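Local coordinates for protein lactaldehyde dehydrogenase (Escherichia coli, PDB 2HG2) that oxidises L-lactaldehyde irreversibly to L-lactate with NAD+, and also acts strongly on glycolaldehyde, serving L-fucose and L-rhamnose degradation as a homotetramer, at residues 256-261 and 286-291; 248-253 and 455-460; 9-14 and 201-206. One frame throughout, in Å; residues are numbered along the deposited sequence.

Contact 1 (256-261 and 286-291); sequences APAIVM and NCAERV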
ATOM      1  N   ALA A 256      -7.736   0.017  30.563  1.00 30.29           N
ATOM      2  CA  ALA A 256      -7.407   1.289  29.931  1.00 27.64           C
ATOM      3  C   ALA A 256      -6.967   2.450  30.820  1.00 26.91           C
ATOM      4  O   ALA A 256      -7.738   2.962  31.626  1.00 28.21           O
ATOM      5  CB  ALA A 256      -8.563   1.737  29.070  1.00 27.70           C
ATOM      6  N   PRO A 257      -5.706   2.874  30.668  1.00 25.19           N
ATOM      7  CA  PRO A 257      -5.137   3.987  31.437  1.00 26.07           C
ATOM      8  C   PRO A 257      -5.455   5.363  30.801  1.00 28.00           C
ATOM      9  O   PRO A 257      -5.532   5.493  29.573  1.00 29.57           O
ATOM     10  CB  PRO A 257      -3.639   3.630  31.519  1.00 25.65           C
ATOM     11  CG  PRO A 257      -3.401   2.648  30.309  1.00 23.77           C
ATOM     12  CD  PRO A 257      -4.687   1.924  30.160  1.00 25.82           C
ATOM     13  N   ALA A 258      -5.707   6.357  31.660  1.00 28.13           N
ATOM     14  CA  ALA A 258      -6.027   7.745  31.277  1.00 27.08           C
ATOM     15  C   ALA A 258      -5.039   8.624  32.035  1.00 27.62           C
ATOM     16  O   ALA A 258      -4.965   8.553  33.260  1.00 26.48           O
ATOM     17  CB  ALA A 258      -7.463   8.102  31.700  1.00 26.36           C
ATOM     18  N   ILE A 259      -4.271   9.430  31.311  1.00 26.50           N
ATOM     19  CA  ILE A 259      -3.282  10.299  31.925  1.00 27.83           C
ATOM     20  C   ILE A 259      -3.709  11.749  31.779  1.00 30.01           C
ATOM     21  O   ILE A 259      -3.851  12.255  30.663  1.00 29.18           O
ATOM     22  CB  ILE A 259      -1.903  10.143  31.252  1.00 26.30           C
ATOM     23  CG1 ILE A 259      -1.412   8.706  31.383  1.00 25.93           C
ATOM     24  CG2 ILE A 259      -0.906  11.112  31.870  1.00 25.69           C
ATOM     25  CD1 ILE A 259      -0.088   8.450  30.676  1.00 24.18           C
ATOM     26  N   VAL A 260      -3.909  12.414  32.912  1.00 31.05           N
ATOM     27  CA  VAL A 260      -4.315  13.811  32.924  1.00 31.73           C
ATOM     28  C   VAL A 260      -3.164  14.684  33.403  1.00 32.77           C
ATOM     29  O   VAL A 260      -2.787  14.628  34.571  1.00 32.94           O
ATOM     30  CB  VAL A 260      -5.509  14.028  33.862  1.00 31.82           C
ATOM     31  CG1 VAL A 260      -5.988  15.475  33.771  1.00 31.37           C
ATOM     32  CG2 VAL A 260      -6.626  13.055  33.509  1.00 32.58           C
ATOM     33  N   MET A 261      -2.602  15.483  32.498  1.00 33.89           N
ATOM     34  CA  MET A 261      -1.498  16.369  32.850  1.00 36.34           C
ATOM     35  C   MET A 261      -2.036  17.651  33.496  1.00 38.09           C
ATOM     36  O   MET A 261      -3.242  17.902  33.483  1.00 37.77           O
ATOM     37  CB  MET A 261      -0.674  16.722  31.606  1.00 36.11           C
ATOM     38  CG  MET A 261      -0.048  15.525  30.888  1.00 39.19           C
ATOM     39  SD  MET A 261       1.051  14.499  31.915  1.00 38.84           S
ATOM     40  CE  MET A 261       2.495  15.583  32.080  1.00 37.32           C
ATOM     41  N   ASN A 286     -13.143  -0.830  26.643  1.00 82.51           N
ATOM     42  CA  ASN A 286     -12.738   0.470  26.108  1.00 78.44           C
ATOM     43  C   ASN A 286     -12.452   1.491  27.202  1.00 74.35           C
ATOM     44  O   ASN A 286     -11.342   2.009  27.320  1.00 72.90           O
ATOM     45  CB  ASN A 286     -13.849   1.021  25.215  1.00 79.43           C
ATOM     46  CG  ASN A 286     -13.405   1.209  23.791  1.00 80.70           C
ATOM     47  OD1 ASN A 286     -12.456   1.946  23.517  1.00 81.68           O
ATOM     48  ND2 ASN A 286     -14.089   0.544  22.868  1.00 81.55           N
ATOM     49  N   CYS A 287     -13.492   1.777  27.977  1.00 70.18           N
ATOM     50  CA  CYS A 287     -13.466   2.729  29.080  1.00 64.89           C
ATOM     51  C   CYS A 287     -12.192   2.808  29.912  1.00 61.25           C
ATOM     52  O   CYS A 287     -11.499   1.810  30.118  1.00 61.64           O
ATOM     53  CB  CYS A 287     -14.644   2.438  30.005  1.00 65.06           C
ATOM     54  SG  CYS A 287     -15.109   0.696  30.084  1.00 63.52           S
ATOM     55  N   ALA A 288     -11.897   4.013  30.393  1.00 56.12           N
ATOM     56  CA  ALA A 288     -10.731   4.241  31.234  1.00 50.58           C
ATOM     57  C   ALA A 288     -11.014   3.531  32.549  1.00 47.65           C
ATOM     58  O   ALA A 288     -12.060   3.744  33.162  1.00 46.58           O
ATOM     59  CB  ALA A 288     -10.535   5.731  31.471  1.00 49.87           C
ATOM     60  N   GLU A 289     -10.089   2.681  32.976  1.00 44.93           N
ATOM     61  CA  GLU A 289     -10.264   1.934  34.211  1.00 41.43           C
ATOM     62  C   GLU A 289      -9.131   2.227  35.187  1.00 38.56           C
ATOM     63  O   GLU A 289      -9.112   1.724  36.305  1.00 38.17           O
ATOM     64  CB  GLU A 289     -10.338   0.435  33.893  1.00 44.87           C
ATOM     65  CG  GLU A 289     -10.919  -0.412  35.016  1.00 49.68           C
ATOM     66  CD  GLU A 289     -11.378  -1.778  34.543  1.00 50.88           C
ATOM     67  OE1 GLU A 289     -12.318  -1.845  33.719  1.00 51.05           O
ATOM     68  OE2 GLU A 289     -10.800  -2.786  34.996  1.00 53.49           O
ATOM     69  N   ARG A 290      -8.185   3.046  34.746  1.00 35.11           N
ATOM     70  CA  ARG A 290      -7.047   3.443  35.560  1.00 33.40           C
ATOM     71  C   ARG A 290      -6.790   4.911  35.240  1.00 33.29           C
ATOM     72  O   ARG A 290      -6.400   5.246  34.122  1.00 33.79           O
ATOM     73  CB  ARG A 290      -5.801   2.617  35.204  1.00 33.50           C
ATOM     74  CG  ARG A 290      -5.862   1.142  35.591  1.00 32.31           C
ATOM     75  CD  ARG A 290      -4.494   0.467  35.431  1.00 32.68           C
ATOM     76  NE  ARG A 290      -4.107   0.216  34.038  1.00 28.49           N
ATOM     77  CZ  ARG A 290      -2.890   0.443  33.545  1.00 28.19           C
ATOM     78  NH1 ARG A 290      -1.931   0.937  34.316  1.00 25.17           N
ATOM     79  NH2 ARG A 290      -2.619   0.158  32.279  1.00 27.26           N
ATOM     80  N   VAL A 291      -7.015   5.788  36.211  1.00 31.59           N
ATOM     81  CA  VAL A 291      -6.810   7.212  35.984  1.00 31.53           C
ATOM     82  C   VAL A 291      -5.600   7.747  36.734  1.00 30.91           C
ATOM     83  O   VAL A 291      -5.536   7.651  37.953  1.00 31.62           O
ATOM     84  CB  VAL A 291      -8.041   8.040  36.420  1.00 31.72           C
ATOM     85  CG1 VAL A 291      -7.865   9.479  35.980  1.00 32.52           C
ATOM     86  CG2 VAL A 291      -9.318   7.452  35.829  1.00 31.97           C
TER
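Pro257 and Arg290 lie side by side and point the same way from two neighbouring strands, the proline ring lying against one face of the guanidinium near its rim. Pro257 CB sits 3.7 Å above that plane, while CG comes 3.3 Å from Arg290 NH2. A bend at chi3 (-74°) turns the guanidinium so that one face lies along the proline. A rigid apolar ring suits this place, since it packs on the flat cation and leaves the N-H groups to others: NE bonds to Lys255 O, NH1 to Tyr292 OH and Met403 O, and NH2 to Ala404 O. Ala258 and Val291 point to the other face of the sheet, against Ile273 of helix 266-277; there Ala258 CB meets Ala288 CB at 3.9 Å. Ala256 O takes two N-H groups: Glu289 N lies in its carbonyl plane, 2.7 Å from Ala256 O. Arg290 N lies above that plane, 3.2 Å from Ala256 O. Ala258 N returns a bond to Arg290 O (2.8 Å). Asn286, a lactate-binding residue with its amide on Glu443, precedes this pairing. Parallel strands 257-260 and 290-294 joined through helix 266-277 make a beta-alpha-beta unit of the catalytic domain of the aldehyde dehydrogenase fold.

Contact 2 (248-253 and 455-460); sequences VCLELG and SGIGGA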
ATOM      1  N   VAL A 248      -6.010 -17.944  15.237  1.00 16.56           N
ATOM      2  CA  VAL A 248      -6.904 -17.288  16.183  1.00 18.06           C
ATOM      3  C   VAL A 248      -6.881 -15.769  16.063  1.00 19.42           C
ATOM      4  O   VAL A 248      -5.891 -15.164  15.639  1.00 19.25           O
ATOM      5  CB  VAL A 248      -6.585 -17.639  17.661  1.00 18.68           C
ATOM      6  CG1 VAL A 248      -6.644 -19.143  17.866  1.00 17.42           C
ATOM      7  CG2 VAL A 248      -5.225 -17.071  18.057  1.00 17.45           C
ATOM      8  N   CYS A 249      -7.998 -15.168  16.438  1.00 19.67           N
ATOM      9  CA  CYS A 249      -8.162 -13.724  16.434  1.00 20.85           C
ATOM     10  C   CYS A 249      -8.855 -13.473  17.772  1.00 20.60           C
ATOM     11  O   CYS A 249     -10.034 -13.792  17.947  1.00 21.54           O
ATOM     12  CB  CYS A 249      -9.048 -13.296  15.266  1.00 21.96           C
ATOM     13  SG  CYS A 249      -9.205 -11.511  15.075  1.00 30.30           S
ATOM     14  N   LEU A 250      -8.112 -12.924  18.721  1.00 19.50           N
ATOM     15  CA  LEU A 250      -8.639 -12.692  20.055  1.00 18.58           C
ATOM     16  C   LEU A 250      -8.578 -11.235  20.505  1.00 19.32           C
ATOM     17  O   LEU A 250      -7.620 -10.523  20.228  1.00 17.18           O
ATOM     18  CB  LEU A 250      -7.868 -13.570  21.049  1.00 16.30           C
ATOM     19  CG  LEU A 250      -7.706 -15.046  20.648  1.00 17.24           C
ATOM     20  CD1 LEU A 250      -6.733 -15.754  21.588  1.00 15.07           C
ATOM     21  CD2 LEU A 250      -9.070 -15.726  20.663  1.00 13.89           C
ATOM     22  N   GLU A 251      -9.628 -10.804  21.194  1.00 21.32           N
ATOM     23  CA  GLU A 251      -9.722  -9.458  21.746  1.00 23.25           C
ATOM     24  C   GLU A 251     -10.142  -9.780  23.174  1.00 24.11           C
ATOM     25  O   GLU A 251     -11.280 -10.187  23.413  1.00 24.60           O
ATOM     26  CB  GLU A 251     -10.804  -8.665  21.018  1.00 27.95           C
ATOM     27  CG  GLU A 251     -10.664  -7.158  21.148  1.00 35.47           C
ATOM     28  CD  GLU A 251     -11.464  -6.576  22.296  1.00 41.47           C
ATOM     29  OE1 GLU A 251     -12.343  -5.723  22.023  1.00 44.51           O
ATOM     30  OE2 GLU A 251     -11.220  -6.963  23.462  1.00 43.34           O
ATOM     31  N   LEU A 252      -9.228  -9.615  24.123  1.00 22.41           N
ATOM     32  CA  LEU A 252      -9.533  -9.987  25.500  1.00 24.13           C
ATOM     33  C   LEU A 252      -9.665  -8.866  26.534  1.00 26.52           C
ATOM     34  O   LEU A 252      -9.403  -9.072  27.714  1.00 28.59           O
ATOM     35  CB  LEU A 252      -8.502 -11.033  25.969  1.00 20.68           C
ATOM     36  CG  LEU A 252      -8.222 -12.167  24.958  1.00 20.22           C
ATOM     37  CD1 LEU A 252      -7.141 -13.106  25.476  1.00 17.47           C
ATOM     38  CD2 LEU A 252      -9.512 -12.946  24.675  1.00 18.57           C
ATOM     39  N   GLY A 253     -10.086  -7.687  26.097  1.00 30.48           N
ATOM     40  CA  GLY A 253     -10.281  -6.583  27.023  1.00 33.86           C
ATOM     41  C   GLY A 253      -9.029  -5.984  27.632  1.00 35.08           C
ATOM     42  O   GLY A 253      -7.917  -6.212  27.146  1.00 35.02           O
ATOM     43  N   SER A 455      -3.971  -8.466  25.731  1.00 17.61           N
ATOM     44  CA  SER A 455      -5.228  -7.924  25.238  1.00 18.94           C
ATOM     45  C   SER A 455      -5.693  -8.610  23.951  1.00 19.82           C
ATOM     46  O   SER A 455      -6.839  -8.435  23.539  1.00 20.52           O
ATOM     47  CB  SER A 455      -5.110  -6.412  25.021  1.00 18.76           C
ATOM     48  OG  SER A 455      -5.055  -5.742  26.271  1.00 21.06           O
ATOM     49  N   GLY A 456      -4.818  -9.381  23.310  1.00 18.93           N
ATOM     50  CA  GLY A 456      -5.243 -10.075  22.103  1.00 20.03           C
ATOM     51  C   GLY A 456      -4.212 -10.571  21.103  1.00 19.36           C
ATOM     52  O   GLY A 456      -3.002 -10.553  21.342  1.00 18.86           O
ATOM     53  N   ILE A 457      -4.727 -11.051  19.977  1.00 18.22           N
ATOM     54  CA  ILE A 457      -3.928 -11.542  18.858  1.00 19.61           C
ATOM     55  C   ILE A 457      -4.717 -11.137  17.623  1.00 20.69           C
ATOM     56  O   ILE A 457      -5.917 -11.389  17.539  1.00 20.62           O
ATOM     57  CB  ILE A 457      -3.749 -13.081  18.902  1.00 20.75           C
ATOM     58  CG1 ILE A 457      -2.742 -13.439  20.001  1.00 20.74           C
ATOM     59  CG2 ILE A 457      -3.252 -13.607  17.539  1.00 16.48           C
ATOM     60  CD1 ILE A 457      -2.638 -14.909  20.271  1.00 24.85           C
ATOM     61  N   GLY A 458      -4.051 -10.502  16.668  1.00 20.59           N
ATOM     62  CA  GLY A 458      -4.757 -10.042  15.490  1.00 21.47           C
ATOM     63  C   GLY A 458      -5.607  -8.845  15.908  1.00 23.26           C
ATOM     64  O   GLY A 458      -5.315  -8.190  16.912  1.00 22.67           O
ATOM     65  N   GLY A 459      -6.664  -8.552  15.161  1.00 21.99           N
ATOM     66  CA  GLY A 459      -7.494  -7.420  15.524  1.00 19.48           C
ATOM     67  C   GLY A 459      -8.726  -7.283  14.659  1.00 19.32           C
ATOM     68  O   GLY A 459      -9.011  -8.152  13.831  1.00 14.97           O
ATOM     69  N   ALA A 460      -9.444  -6.174  14.840  1.00 19.16           N
ATOM     70  CA  ALA A 460     -10.668  -5.920  14.090  1.00 17.98           C
ATOM     71  C   ALA A 460     -10.791  -4.491  13.575  1.00 16.89           C
ATOM     72  O   ALA A 460     -10.100  -3.582  14.038  1.00 17.29           O
ATOM     73  CB  ALA A 460     -11.873  -6.257  14.956  1.00 17.46           C
TER
HETATM   74  O   HOH W   1      -7.103  -7.662  19.771  1.00 43.24           O
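Residues 250-251 and 456-457 run antiparallel as a short two-residue ladder. Leu250 and Ile457 form the hydrogen-bonded pair, Leu250 N to Ile457 O at 2.9 Å and Ile457 N to Leu250 O at 3.0 Å; Glu251 and Gly456 form the non-hydrogen-bonded pair, their CA atoms 4.5 Å apart. Beyond the ladder, Leu252 N gives a nearly straight bond (175°) to Ser455 O, approaching from above the carbonyl plane. Glycine suits position 456 because a side chain there would run into Leu250 O. The Ile457 side chain lies at a slant across Val248: its CG2, anti to the backbone N, lies 4.0 Å from Val248 CG2. These branched side chains suit the face they share with Leu250, where helix 231-242 packs and Ile245 of a neighbouring subunit reaches Ile457. Ser455 is short enough to reach across with its hydroxyl, OG to Gly253 O (3.0 Å) in the carbonyl plane, and OG also bonds to Gly410 N. Glu251 points to the other face. Its OE2 accepts Gly253 N at 3.0 Å, nearly head-on to the C-O bond, which restrains the carboxylate's rotation, and OE1 has a weak bond to His449. Glu251 is assigned as an active-site residue and binds lactate; the ladder holds the strand end that carries it, consistent with its place in the aldehyde dehydrogenase active site, with Gly253 close to the active-site Cys285.

Contact 3 (9-14 and 201-206); sequences MYIDGQ and VFNLVL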
ATOM      1  N   MET A   9     -31.869 -23.038  16.633  1.00 24.88           N
ATOM      2  CA  MET A   9     -30.565 -22.658  16.120  1.00 23.70           C
ATOM      3  C   MET A   9     -30.763 -22.394  14.631  1.00 22.22           C
ATOM      4  O   MET A   9     -31.784 -22.783  14.069  1.00 20.26           O
ATOM      5  CB  MET A   9     -29.555 -23.789  16.338  1.00 23.74           C
ATOM      6  CG  MET A   9     -29.185 -23.999  17.800  1.00 23.40           C
ATOM      7  SD  MET A   9     -27.781 -25.111  18.011  1.00 26.52           S
ATOM      8  CE  MET A   9     -28.338 -26.090  19.421  1.00 25.74           C
ATOM      9  N   TYR A  10     -29.815 -21.707  14.000  1.00 21.43           N
ATOM     10  CA  TYR A  10     -29.914 -21.441  12.570  1.00 20.89           C
ATOM     11  C   TYR A  10     -28.749 -22.156  11.900  1.00 22.16           C
ATOM     12  O   TYR A  10     -27.614 -21.679  11.937  1.00 22.26           O
ATOM     13  CB  TYR A  10     -29.837 -19.943  12.281  1.00 20.58           C
ATOM     14  CG  TYR A  10     -30.217 -19.614  10.858  1.00 21.76           C
ATOM     15  CD1 TYR A  10     -31.537 -19.733  10.429  1.00 19.30           C
ATOM     16  CD2 TYR A  10     -29.249 -19.244   9.920  1.00 20.11           C
ATOM     17  CE1 TYR A  10     -31.886 -19.497   9.105  1.00 21.12           C
ATOM     18  CE2 TYR A  10     -29.589 -19.009   8.593  1.00 20.69           C
ATOM     19  CZ  TYR A  10     -30.910 -19.139   8.192  1.00 21.62           C
ATOM     20  OH  TYR A  10     -31.257 -18.931   6.877  1.00 22.11           O
ATOM     21  N   ILE A  11     -29.043 -23.300  11.288  1.00 22.41           N
ATOM     22  CA  ILE A  11     -28.032 -24.124  10.636  1.00 21.35           C
ATOM     23  C   ILE A  11     -28.406 -24.508   9.209  1.00 22.43           C
ATOM     24  O   ILE A  11     -29.499 -25.009   8.956  1.00 24.13           O
ATOM     25  CB  ILE A  11     -27.798 -25.412  11.452  1.00 21.69           C
ATOM     26  CG1 ILE A  11     -27.293 -25.041  12.849  1.00 21.02           C
ATOM     27  CG2 ILE A  11     -26.817 -26.329  10.728  1.00 20.82           C
ATOM     28  CD1 ILE A  11     -27.172 -26.214  13.807  1.00 21.79           C
ATOM     29  N   ASP A  12     -27.480 -24.270   8.284  1.00 21.45           N
ATOM     30  CA  ASP A  12     -27.656 -24.584   6.872  1.00 21.42           C
ATOM     31  C   ASP A  12     -28.883 -23.938   6.222  1.00 20.91           C
ATOM     32  O   ASP A  12     -29.662 -24.605   5.544  1.00 18.71           O
ATOM     33  CB  ASP A  12     -27.692 -26.110   6.666  1.00 21.12           C
ATOM     34  CG  ASP A  12     -27.390 -26.517   5.224  1.00 24.30           C
ATOM     35  OD1 ASP A  12     -26.952 -25.654   4.429  1.00 23.57           O
ATOM     36  OD2 ASP A  12     -27.572 -27.707   4.887  1.00 26.42           O
ATOM     37  N   GLY A  13     -29.052 -22.639   6.446  1.00 19.56           N
ATOM     38  CA  GLY A  13     -30.149 -21.912   5.827  1.00 19.03           C
ATOM     39  C   GLY A  13     -31.558 -22.066   6.364  1.00 20.42           C
ATOM     40  O   GLY A  13     -32.519 -21.672   5.697  1.00 20.57           O
ATOM     41  N   GLN A  14     -31.705 -22.620   7.559  1.00 18.74           N
ATOM     42  CA  GLN A  14     -33.035 -22.793   8.133  1.00 20.13           C
ATOM     43  C   GLN A  14     -32.933 -22.863   9.648  1.00 21.16           C
ATOM     44  O   GLN A  14     -31.894 -23.246  10.190  1.00 20.89           O
ATOM     45  CB  GLN A  14     -33.682 -24.093   7.613  1.00 19.95           C
ATOM     46  CG  GLN A  14     -32.960 -25.376   8.056  1.00 18.00           C
ATOM     47  CD  GLN A  14     -33.623 -26.655   7.540  1.00 24.62           C
ATOM     48  OE1 GLN A  14     -33.138 -27.764   7.787  1.00 22.80           O
ATOM     49  NE2 GLN A  14     -34.735 -26.506   6.820  1.00 23.64           N
ATOM     50  N   VAL A 201     -23.766 -20.090   4.574  1.00 17.23           N
ATOM     51  CA  VAL A 201     -22.848 -18.966   4.692  1.00 17.84           C
ATOM     52  C   VAL A 201     -22.834 -18.370   6.101  1.00 18.29           C
ATOM     53  O   VAL A 201     -21.770 -18.047   6.635  1.00 19.56           O
ATOM     54  CB  VAL A 201     -23.181 -17.876   3.673  1.00 16.07           C
ATOM     55  CG1 VAL A 201     -22.243 -16.691   3.857  1.00 15.57           C
ATOM     56  CG2 VAL A 201     -23.048 -18.443   2.268  1.00 17.55           C
ATOM     57  N   PHE A 202     -24.011 -18.212   6.697  1.00 17.60           N
ATOM     58  CA  PHE A 202     -24.107 -17.688   8.059  1.00 17.81           C
ATOM     59  C   PHE A 202     -24.873 -18.698   8.906  1.00 18.66           C
ATOM     60  O   PHE A 202     -26.004 -19.055   8.579  1.00 18.39           O
ATOM     61  CB  PHE A 202     -24.853 -16.354   8.104  1.00 16.95           C
ATOM     62  CG  PHE A 202     -25.090 -15.841   9.506  1.00 16.91           C
ATOM     63  CD1 PHE A 202     -24.137 -15.060  10.148  1.00 17.93           C
ATOM     64  CD2 PHE A 202     -26.261 -16.160  10.190  1.00 17.71           C
ATOM     65  CE1 PHE A 202     -24.349 -14.596  11.454  1.00 19.81           C
ATOM     66  CE2 PHE A 202     -26.483 -15.706  11.495  1.00 17.07           C
ATOM     67  CZ  PHE A 202     -25.526 -14.922  12.129  1.00 17.57           C
ATOM     68  N   ASN A 203     -24.259 -19.135  10.000  1.00 17.04           N
ATOM     69  CA  ASN A 203     -24.866 -20.107  10.898  1.00 17.05           C
ATOM     70  C   ASN A 203     -24.795 -19.607  12.338  1.00 17.95           C
ATOM     71  O   ASN A 203     -23.829 -18.950  12.733  1.00 18.96           O
ATOM     72  CB  ASN A 203     -24.122 -21.442  10.792  1.00 15.52           C
ATOM     73  CG  ASN A 203     -24.096 -21.985   9.377  1.00 19.09           C
ATOM     74  OD1 ASN A 203     -25.009 -22.696   8.951  1.00 19.72           O
ATOM     75  ND2 ASN A 203     -23.051 -21.641   8.634  1.00 18.27           N
ATOM     76  N   LEU A 204     -25.809 -19.941  13.127  1.00 18.91           N
ATOM     77  CA  LEU A 204     -25.867 -19.531  14.529  1.00 18.73           C
ATOM     78  C   LEU A 204     -26.109 -20.750  15.417  1.00 19.52           C
ATOM     79  O   LEU A 204     -27.163 -21.380  15.329  1.00 19.43           O
ATOM     80  CB  LEU A 204     -27.007 -18.525  14.734  1.00 20.21           C
ATOM     81  CG  LEU A 204     -27.170 -17.887  16.123  1.00 22.57           C
ATOM     82  CD1 LEU A 204     -26.003 -16.944  16.389  1.00 22.46           C
ATOM     83  CD2 LEU A 204     -28.476 -17.106  16.188  1.00 20.57           C
ATOM     84  N   VAL A 205     -25.135 -21.093  16.257  1.00 19.29           N
ATOM     85  CA  VAL A 205     -25.293 -22.225  17.166  1.00 20.39           C
ATOM     86  C   VAL A 205     -25.345 -21.682  18.596  1.00 21.66           C
ATOM     87  O   VAL A 205     -24.630 -20.740  18.931  1.00 20.29           O
ATOM     88  CB  VAL A 205     -24.144 -23.251  17.023  1.00 19.84           C
ATOM     89  CG1 VAL A 205     -24.178 -23.862  15.631  1.00 21.21           C
ATOM     90  CG2 VAL A 205     -22.801 -22.590  17.289  1.00 20.59           C
ATOM     91  N   LEU A 206     -26.201 -22.277  19.425  1.00 21.82           N
ATOM     92  CA  LEU A 206     -26.392 -21.824  20.799  1.00 23.37           C
ATOM     93  C   LEU A 206     -25.938 -22.827  21.847  1.00 24.45           C
ATOM     94  O   LEU A 206     -26.136 -24.030  21.688  1.00 25.66           O
ATOM     95  CB  LEU A 206     -27.871 -21.499  21.020  1.00 21.96           C
ATOM     96  CG  LEU A 206     -28.476 -20.510  20.027  1.00 21.60           C
ATOM     97  CD1 LEU A 206     -29.991 -20.510  20.161  1.00 20.67           C
ATOM     98  CD2 LEU A 206     -27.900 -19.130  20.274  1.00 19.63           C
TER
HETATM   99  O   HOH W   2     -26.792 -21.004   7.071  1.00 18.13           O
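Asp12 N and the Asn203 side chain meet in a nearly straight bond, 3.0 Å from N to OD1 and 169° at the hydrogen, the donor arriving almost along the amide's C=O direction. Asparagine suits the place because it serves both ways: OD1 takes Asp12 N, while ND2 gives to Gly200 O and Ile173 O. Tyr10 and Leu204 satisfy each other's backbones, Tyr10 N to Leu204 O at 3.0 Å and Leu204 N to Tyr10 O at 2.8 Å. This single antiparallel bridge attaches the N-terminal strand 5-11 to strand 202-204, whose other neighbour, 172-176, runs parallel to it in the sheet of the Rossmann-like NAD-binding domain; Leu204 also touches Pro177 of the NAD site. The Tyr10 ring, swung out with CG anti to the backbone N (chi1 -168°), presents its edge to Phe202 O, CD2 lying 3.5 Å away, and its hydroxyl bonds to Asp193. A water accepts Gly13 N at 2.9 Å and sits near both Phe202 O and Asn203 OD1. Leu206 N points straight at Met9 SD, 3.5 Å off, a weak bond that a soft, flexible thioether can offer within apolar packing. The Asp12 carboxylate pairs with Arg199 and Arg55.

All three contacts are largely buried, but at different depths. The centre of contact 2 lies about 9 Å from the chain's centre, those of contacts 1 and 3 about 18 Å and 22 Å, with contacts 1 and 3 on opposite sides. Contacts 2 and 3 reach the same sheet without touching, their centres about 24 Å apart, whereas contact 1 belongs to another sheet and is nested along the chain inside the loop that contact 2 closes. Residues 248-253 lead almost directly into 256-261, so one chain passage serves both sheets. Contact 1 pairs parallel strands, the others antiparallel ones. Packing against a cation marks contact 1, glycines and a carboxylate contact 2, and side-chain amide and water bonding the partly exposed turn of contact 3.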